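Local coordinates for protein giardin subunit alpha-1 (Giardia intestinalis, PDB 4EVF) that binds calcium and, in a calcium-dependent manner, phospholipids including phosphatidylserine, as an annexin of the parasite cytoskeleton involved in attachment to the intestinal mucosa, at residues E141-H146 and H221-G226; Y173-F178 and Y215-A220. All coordinates share one frame; numbering follows the deposited sequence.

Contact 1: E141-H146 and H221-G226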
loop_
_atom_site.group_PDB
_atom_site.type_symbol
_atom_site.label_atom_id
_atom_site.label_comp_id
_atom_site.label_asym_id
_atom_site.label_seq_id
_atom_site.Cartn_x
_atom_site.Cartn_y
_atom_site.Cartn_z
ATOM N N GLU A 141 -11.231 8.926 7.560
ATOM C CA GLU A 141 -12.283 9.640 6.835
ATOM C C GLU A 141 -11.707 10.835 6.073
ATOM O O GLU A 141 -11.993 11.036 4.893
ATOM C CB GLU A 141 -13.362 10.132 7.797
ATOM C CG GLU A 141 -14.515 10.813 7.088
ATOM C CD GLU A 141 -15.617 11.225 8.032
ATOM O OE1 GLU A 141 -15.335 11.462 9.223
ATOM O OE2 GLU A 141 -16.772 11.309 7.575
ATOM N N LYS A 142 -10.897 11.627 6.760
ATOM C CA LYS A 142 -10.306 12.816 6.151
ATOM C C LYS A 142 -9.233 12.439 5.124
ATOM O O LYS A 142 -9.063 13.099 4.105
ATOM C CB LYS A 142 -9.719 13.709 7.241
ATOM C CG LYS A 142 -9.244 15.065 6.757
ATOM C CD LYS A 142 -9.892 16.174 7.564
ATOM C CE LYS A 142 -9.742 15.914 9.043
ATOM N NZ LYS A 142 -10.521 16.899 9.839
ATOM N N TRP A 143 -8.514 11.356 5.397
ATOM C CA TRP A 143 -7.529 10.844 4.455
ATOM C C TRP A 143 -8.166 10.488 3.117
ATOM O O TRP A 143 -7.643 10.838 2.053
ATOM C CB TRP A 143 -6.846 9.606 5.027
ATOM C CG TRP A 143 -5.597 9.240 4.312
ATOM C CD1 TRP A 143 -5.480 8.443 3.208
ATOM C CD2 TRP A 143 -4.274 9.643 4.663
ATOM N NE1 TRP A 143 -4.158 8.332 2.849
ATOM C CE2 TRP A 143 -3.397 9.058 3.730
ATOM C CE3 TRP A 143 -3.745 10.455 5.672
ATOM C CZ2 TRP A 143 -2.008 9.255 3.780
ATOM C CZ3 TRP A 143 -2.373 10.644 5.724
ATOM C CH2 TRP A 143 -1.521 10.047 4.785
ATOM N N MET A 144 -9.293 9.788 3.175
ATOM C CA MET A 144 -9.980 9.338 1.961
ATOM C C MET A 144 -10.430 10.502 1.077
ATOM O O MET A 144 -10.573 10.345 -0.142
ATOM C CB MET A 144 -11.163 8.425 2.317
ATOM C CG MET A 144 -10.718 7.042 2.806
ATOM S SD MET A 144 -12.003 5.927 3.383
ATOM C CE MET A 144 -13.035 5.680 1.951
ATOM N N ALA A 145 -10.637 11.667 1.682
ATOM C CA ALA A 145 -11.069 12.849 0.933
ATOM C C ALA A 145 -9.971 13.342 -0.008
ATOM O O ALA A 145 -10.250 13.997 -1.016
ATOM C CB ALA A 145 -11.496 13.965 1.888
ATOM N N HIS A 146 -8.722 13.022 0.317
ATOM C CA HIS A 146 -7.588 13.486 -0.474
ATOM C C HIS A 146 -7.716 14.971 -0.833
ATOM O O HIS A 146 -7.510 15.373 -1.985
ATOM C CB HIS A 146 -7.395 12.616 -1.719
ATOM C CG HIS A 146 -6.863 11.249 -1.415
ATOM N ND1 HIS A 146 -5.540 11.020 -1.107
ATOM C CD2 HIS A 146 -7.479 10.049 -1.332
ATOM C CE1 HIS A 146 -5.361 9.734 -0.863
ATOM N NE2 HIS A 146 -6.523 9.122 -0.992
ATOM N N HIS A 221 2.224 9.094 8.916
ATOM C CA HIS A 221 3.567 9.669 8.984
ATOM C C HIS A 221 4.505 9.155 7.880
ATOM O O HIS A 221 5.095 9.944 7.137
ATOM C CB HIS A 221 4.163 9.404 10.372
ATOM C CG HIS A 221 5.648 9.567 10.438
ATOM N ND1 HIS A 221 6.261 10.799 10.439
ATOM C CD2 HIS A 221 6.643 8.650 10.510
ATOM C CE1 HIS A 221 7.571 10.639 10.504
ATOM N NE2 HIS A 221 7.828 9.343 10.549
ATOM N N PHE A 222 4.656 7.837 7.777
ATOM C CA PHE A 222 5.475 7.242 6.717
ATOM C C PHE A 222 4.937 7.574 5.328
ATOM O O PHE A 222 5.715 7.877 4.419
ATOM C CB PHE A 222 5.567 5.721 6.873
ATOM C CG PHE A 222 6.496 5.276 7.967
ATOM C CD1 PHE A 222 6.058 4.397 8.951
ATOM C CD2 PHE A 222 7.798 5.727 8.017
ATOM C CE1 PHE A 222 6.909 3.984 9.965
ATOM C CE2 PHE A 222 8.654 5.314 9.030
ATOM C CZ PHE A 222 8.205 4.443 10.002
ATOM N N ALA A 223 3.616 7.514 5.168
ATOM C CA ALA A 223 2.993 7.778 3.869
ATOM C C ALA A 223 3.369 9.173 3.406
ATOM O O ALA A 223 3.782 9.359 2.263
ATOM C CB ALA A 223 1.481 7.654 3.956
ATOM N N LEU A 224 3.228 10.146 4.305
ATOM C CA LEU A 224 3.549 11.540 3.990
ATOM C C LEU A 224 5.031 11.730 3.678
ATOM O O LEU A 224 5.384 12.566 2.848
ATOM C CB LEU A 224 3.087 12.468 5.125
ATOM C CG LEU A 224 1.572 12.477 5.324
ATOM C CD1 LEU A 224 1.182 13.156 6.632
ATOM C CD2 LEU A 224 0.862 13.130 4.108
ATOM N N LEU A 225 5.895 10.942 4.326
ATOM C CA LEU A 225 7.332 10.972 4.027
ATOM C C LEU A 225 7.641 10.369 2.661
ATOM O O LEU A 225 8.593 10.763 1.993
ATOM C CB LEU A 225 8.140 10.236 5.095
ATOM C CG LEU A 225 8.256 10.923 6.453
ATOM C CD1 LEU A 225 9.190 10.132 7.363
ATOM C CD2 LEU A 225 8.756 12.351 6.265
ATOM N N GLY A 226 6.838 9.395 2.263
ATOM C CA GLY A 226 7.009 8.767 0.973
ATOM C C GLY A 226 6.390 7.391 0.979
ATOM O O GLY A 226 6.588 6.610 1.918
#
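At W143 the first torsion, chi1 -165°, sets CG opposite the backbone N and sends the indole out from helix 135-145 toward A223 and L224 near the end of helix 211-225. L224 turns the other way about its first bond: CG lies beside the backbone N and anti to the carbonyl carbon (chi1 -64°), which swings the isobutyl group back to meet the ring although its CB does not aim there. Here one long aromatic side chain spans two helices that stay well apart, the CA atoms of W143 and A223 being 11.0 Å from each other. Only the far corner of the benzo ring makes the contact. CZ2 of W143 meets CB of A223 at 3.8 Å, while its neighbour CH2 lies 4.0 Å from CD2 of L224; both methyls approach the ring obliquely. W143 and L224 run past each other in opposite directions. Neighbouring elements complete the setting: V99 and I100 of helix 92-100 touch the indole, R148 adds a cation-pi contact, and F178 of helix 171-180 packs on L224.

Each helix ends within three residues of the contact. H146 leaves helical geometry with positive phi, and its N bonds to O of W143 at 3.0 Å; that same carbonyl oxygen sits 3.4 Å above the plane of the H146 imidazole, over its centre. G226, with backbone angles suited to glycine, stands at the N-cap of helix 227-240, and the join coincides with the passage from the predicted third annexin repeat to the fourth. Between W143, A223 and L224 the contact is wholly apolar and buried, which suggests that shape complementarity and exclusion of water, rather than polar bonds between these three residues, account for this join.

Contact 2: Y173-F178 and Y215-A220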
loop_
_atom_site.group_PDB
_atom_site.type_symbol
_atom_site.label_atom_id
_atom_site.label_comp_id
_atom_site.label_asym_id
_atom_site.label_seq_id
_atom_site.Cartn_x
_atom_site.Cartn_y
_atom_site.Cartn_z
ATOM N N TYR A 173 -6.563 19.049 16.184
ATOM C CA TYR A 173 -5.520 19.654 15.343
ATOM C C TYR A 173 -4.702 18.557 14.662
ATOM O O TYR A 173 -4.291 18.685 13.502
ATOM C CB TYR A 173 -4.604 20.530 16.201
ATOM C CG TYR A 173 -3.568 21.332 15.440
ATOM C CD1 TYR A 173 -3.768 22.682 15.179
ATOM C CD2 TYR A 173 -2.382 20.749 15.005
ATOM C CE1 TYR A 173 -2.836 23.422 14.495
ATOM C CE2 TYR A 173 -1.435 21.481 14.311
ATOM C CZ TYR A 173 -1.674 22.825 14.057
ATOM O OH TYR A 173 -0.750 23.575 13.375
ATOM N N LEU A 174 -4.460 17.480 15.401
ATOM C CA LEU A 174 -3.685 16.354 14.900
ATOM C C LEU A 174 -4.369 15.669 13.718
ATOM O O LEU A 174 -3.725 15.360 12.709
ATOM C CB LEU A 174 -3.452 15.361 16.025
ATOM C CG LEU A 174 -2.156 15.439 16.832
ATOM C CD1 LEU A 174 -1.472 16.785 16.818
ATOM C CD2 LEU A 174 -2.392 14.915 18.268
ATOM N N ILE A 175 -5.672 15.438 13.846
ATOM C CA ILE A 175 -6.436 14.746 12.817
ATOM C C ILE A 175 -6.472 15.590 11.544
ATOM O O ILE A 175 -6.275 15.092 10.437
ATOM C CB ILE A 175 -7.860 14.430 13.311
ATOM C CG1 ILE A 175 -7.810 13.395 14.443
ATOM C CG2 ILE A 175 -8.726 13.914 12.185
ATOM C CD1 ILE A 175 -9.081 13.336 15.277
ATOM N N ASP A 176 -6.718 16.879 11.716
ATOM C CA ASP A 176 -6.759 17.799 10.591
ATOM C C ASP A 176 -5.373 17.950 9.970
ATOM O O ASP A 176 -5.239 17.976 8.759
ATOM C CB ASP A 176 -7.287 19.160 11.044
ATOM C CG ASP A 176 -7.278 20.174 9.932
ATOM O OD1 ASP A 176 -8.240 20.170 9.136
ATOM O OD2 ASP A 176 -6.306 20.959 9.845
ATOM N N PHE A 177 -4.336 18.041 10.799
ATOM C CA PHE A 177 -2.987 18.195 10.267
ATOM C C PHE A 177 -2.549 17.002 9.417
ATOM O O PHE A 177 -2.176 17.154 8.259
ATOM C CB PHE A 177 -1.960 18.426 11.380
ATOM C CG PHE A 177 -0.547 18.477 10.879
ATOM C CD1 PHE A 177 0.218 17.320 10.806
ATOM C CD2 PHE A 177 0.004 19.674 10.440
ATOM C CE1 PHE A 177 1.514 17.365 10.326
ATOM C CE2 PHE A 177 1.292 19.722 9.981
ATOM C CZ PHE A 177 2.052 18.575 9.910
ATOM N N PHE A 178 -2.578 15.808 10.000
ATOM C CA PHE A 178 -2.169 14.624 9.256
ATOM C C PHE A 178 -3.109 14.327 8.079
ATOM O O PHE A 178 -2.675 13.809 7.052
ATOM C CB PHE A 178 -2.000 13.424 10.198
ATOM C CG PHE A 178 -0.755 13.504 11.029
ATOM C CD1 PHE A 178 0.453 13.069 10.516
ATOM C CD2 PHE A 178 -0.783 14.051 12.302
ATOM C CE1 PHE A 178 1.616 13.160 11.263
ATOM C CE2 PHE A 178 0.366 14.157 13.046
ATOM C CZ PHE A 178 1.571 13.702 12.533
ATOM N N TYR A 215 -1.077 3.036 15.178
ATOM C CA TYR A 215 -0.651 2.530 13.883
ATOM C C TYR A 215 -1.179 3.370 12.731
ATOM O O TYR A 215 -0.490 3.540 11.731
ATOM C CB TYR A 215 -1.010 1.054 13.707
ATOM C CG TYR A 215 -0.198 0.191 14.637
ATOM C CD1 TYR A 215 1.178 0.109 14.490
ATOM C CD2 TYR A 215 -0.799 -0.493 15.691
ATOM C CE1 TYR A 215 1.944 -0.649 15.356
ATOM C CE2 TYR A 215 -0.048 -1.258 16.561
ATOM C CZ TYR A 215 1.319 -1.335 16.385
ATOM O OH TYR A 215 2.079 -2.090 17.239
ATOM N N THR A 216 -2.380 3.912 12.887
ATOM C CA THR A 216 -2.960 4.743 11.828
ATOM C C THR A 216 -2.131 6.008 11.611
ATOM O O THR A 216 -1.769 6.341 10.466
ATOM C CB THR A 216 -4.433 5.125 12.117
ATOM O OG1 THR A 216 -5.246 3.946 12.169
ATOM C CG2 THR A 216 -4.966 6.047 11.025
ATOM N N PHE A 217 -1.824 6.716 12.697
ATOM C CA PHE A 217 -1.012 7.936 12.599
ATOM C C PHE A 217 0.439 7.638 12.201
ATOM O O PHE A 217 1.089 8.419 11.491
ATOM C CB PHE A 217 -1.070 8.737 13.907
ATOM C CG PHE A 217 -2.324 9.553 14.066
ATOM C CD1 PHE A 217 -3.506 8.957 14.474
ATOM C CD2 PHE A 217 -2.316 10.917 13.822
ATOM C CE1 PHE A 217 -4.668 9.697 14.625
ATOM C CE2 PHE A 217 -3.471 11.671 13.965
ATOM C CZ PHE A 217 -4.652 11.054 14.376
ATOM N N TYR A 218 0.948 6.499 12.662
ATOM C CA TYR A 218 2.289 6.074 12.302
ATOM C C TYR A 218 2.385 5.773 10.801
ATOM O O TYR A 218 3.345 6.176 10.133
ATOM C CB TYR A 218 2.688 4.838 13.121
ATOM C CG TYR A 218 4.179 4.576 13.193
ATOM C CD1 TYR A 218 5.096 5.620 13.164
ATOM C CD2 TYR A 218 4.671 3.281 13.274
ATOM C CE1 TYR A 218 6.466 5.376 13.234
ATOM C CE2 TYR A 218 6.033 3.027 13.347
ATOM C CZ TYR A 218 6.923 4.076 13.327
ATOM O OH TYR A 218 8.274 3.820 13.390
ATOM N N CYS A 219 1.391 5.070 10.265
ATOM C CA CYS A 219 1.385 4.789 8.829
ATOM C C CYS A 219 1.265 6.101 8.052
ATOM O O CYS A 219 1.939 6.302 7.033
ATOM C CB CYS A 219 0.262 3.819 8.448
ATOM S SG CYS A 219 0.592 2.070 8.937
ATOM N N ALA A 220 0.398 6.987 8.537
ATOM C CA ALA A 220 0.177 8.292 7.899
ATOM C C ALA A 220 1.481 9.090 7.811
ATOM O O ALA A 220 1.797 9.695 6.775
ATOM C CB ALA A 220 -0.867 9.066 8.668
#
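Helices 171-180 and 211-225 run in broadly the same direction here, their short segments inclined at 34° with axes 11.4 Å apart at closest approach. They are nearest at the C-terminal ends, where the CA atoms of F178 and A220 lie 6.9 Å apart. F217 carries most of the contact, its side chain reaching toward 173-178. With CG anti to its carbonyl carbon, its ring turns its edge toward the face of F178, an offset edge-to-face pair with centroids 5.7 Å apart and planes at 80°. The rings come closest at 3.8 Å, between CD2 of F217 and CD2 of F178. Such aromatic packing joins two helices of the predicted third annexin repeat, a compact all-helical bundle in this family. On the side away from F217, CD1 of F177 lies 3.7 Å above the F178 plane, toward the rim. Around the rest of the F217 edge, CG1 of I175 comes to 3.9 Å from CZ, and O of L174 lies 3.9 Å from CE2, near the ring plane. This carbonyl also accepts the helical bond from N of F178 and borders the F178 ring in its plane. Beyond the pair, Y209 stacks on F217, and L138 of helix 135-145 touches I175.

In the fold
Helix 211-225 is common to both contacts: 215-220 serves contact 2 and the directly following 221-226 serves contact 1. In chain order, 141-146 comes first and 173-178 second, so contact 2 falls wholly within the span that contact 1 brings together. The centres are about 8 Å apart, on the same side of the chain's centre, and the two touch where CZ3 of W143 lies 3.4 Å from O of F178 and 3.7 Å from CB of A220. Contact 2 joins helices within the predicted third annexin repeat; contact 1 ties it to the end of the predicted second repeat, so that the two buried contacts adjoin where these repeats meet.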